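PDB 2YY5: tryptophan--tRNA ligase from Mycoplasma pneumoniae, which probably catalyses the ATP-dependent attachment of tryptophan to tRNA(Trp), through an aminoacyl-adenylate intermediate, as in other class I aminoacyl-tRNA synthetases. Local coordinates for residues G272-L275 with E276-F279. The protein carries 1 engineered substitution. Sequence-based numbering, arbitrary orientation.
Sequences GNDL and EAYF
Asp-274 and Ala-277 meet in a local helix-capping contact, at the start of the short helix 275-278 that follows helix 265-271, well away from the bound tryptophanyl-adenylate analogue. Asp-274 sits at the N-cap and closes the first turn with its side chain: OD1 accepts from Ala-277 N at 3.0 Å, with an N-H...O angle of 155°. The carboxylate does not take this hydrogen in its own plane; the donor stands well above it, 73° out. The first torsion, -166°, sets CG opposite the backbone N and turns the group back toward the first amides of the helix. This is the classic aspartate N-cap, a side-chain acceptor standing in for the missing preceding turn; the negative group would probably also interact favourably with the helix dipole.

Behind the cap come two ordinary helical bonds, Tyr-278 N to Asp-274 O and Phe-279 N to Leu-275 O, each 2.9 Å long, and the second is nearly straight. The Leu-275 carbonyl oxygen also lies near the plane of the Phe-279 ring, at its edge by CD2. One turn apart, Leu-275 CB and Phe-279 CD2 make a loose apolar approach of 4.4 Å. Tyr-278 CD2 comes over the centre of one face of the Phe-279 ring, 3.6 Å above its plane. Leu-275 and Phe-279 both touch helix 246-259, Leu-275 at Lys-256 and Leu-259, Phe-279 at Leu-255. Glu-276 extends its chain elsewhere, and its OE1 accepts a hydrogen bond from Phe-240 N.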
# COMPACT_ATOMS: atom_id res chain seq x y z
N GLY B 272 16.09 33.78 35.23
CA GLY B 272 15.14 33.49 36.29
C GLY B 272 13.96 32.71 35.76
O GLY B 272 13.79 32.59 34.55
N ASN B 273 13.11 32.19 36.65
CA ASN B 273 11.97 31.40 36.19
C ASN B 273 10.76 32.21 35.71
O ASN B 273 9.87 31.65 35.08
CB ASN B 273 11.51 30.44 37.30
CG ASN B 273 10.62 29.33 36.76
OD1 ASN B 273 10.03 28.56 37.53
ND2 ASN B 273 10.52 29.22 35.43
N ASP B 274 10.74 33.50 36.00
CA ASP B 274 9.62 34.33 35.58
C ASP B 274 9.99 35.19 34.37
O ASP B 274 10.33 36.37 34.51
CB ASP B 274 9.16 35.23 36.73
CG ASP B 274 7.81 35.87 36.47
OD1 ASP B 274 7.37 35.89 35.31
OD2 ASP B 274 7.19 36.36 37.44
N LEU B 275 9.92 34.60 33.18
CA LEU B 275 10.26 35.31 31.94
C LEU B 275 9.49 36.63 31.76
O LEU B 275 10.07 37.64 31.35
CB LEU B 275 10.01 34.40 30.73
CG LEU B 275 10.82 33.12 30.55
CD1 LEU B 275 10.53 32.56 29.15
CD2 LEU B 275 12.31 33.40 30.70
N GLU B 276 8.19 36.61 32.04
CA GLU B 276 7.40 37.82 31.89
C GLU B 276 7.92 38.90 32.83
O GLU B 276 7.98 40.08 32.45
CB GLU B 276 5.92 37.55 32.19
CG GLU B 276 5.21 36.73 31.12
CD GLU B 276 3.71 36.94 31.14
OE1 GLU B 276 2.98 36.24 30.39
OE2 GLU B 276 3.25 37.82 31.90
N ALA B 277 8.29 38.50 34.05
CA ALA B 277 8.82 39.46 35.02
C ALA B 277 10.17 40.00 34.55
O ALA B 277 10.47 41.19 34.71
CB ALA B 277 8.96 38.80 36.39
N TYR B 278 10.99 39.14 33.96
CA TYR B 278 12.29 39.55 33.47
C TYR B 278 12.17 40.54 32.31
O TYR B 278 12.84 41.58 32.29
CB TYR B 278 13.08 38.32 33.00
CG TYR B 278 14.43 38.68 32.43
CD1 TYR B 278 15.53 38.87 33.27
CD2 TYR B 278 14.60 38.90 31.07
CE1 TYR B 278 16.76 39.28 32.76
CE2 TYR B 278 15.82 39.31 30.55
CZ TYR B 278 16.90 39.50 31.40
OH TYR B 278 18.11 39.92 30.88
N PHE B 279 11.34 40.21 31.33
CA PHE B 279 11.17 41.07 30.17
C PHE B 279 10.23 42.23 30.44
O PHE B 279 9.94 43.04 29.56
CB PHE B 279 10.68 40.23 28.99
CG PHE B 279 11.74 39.34 28.43
CD1 PHE B 279 12.79 39.87 27.68
CD2 PHE B 279 11.73 37.97 28.71
CE1 PHE B 279 13.81 39.05 27.22
CE2 PHE B 279 12.75 37.15 28.25
CZ PHE B 279 13.80 37.69 27.51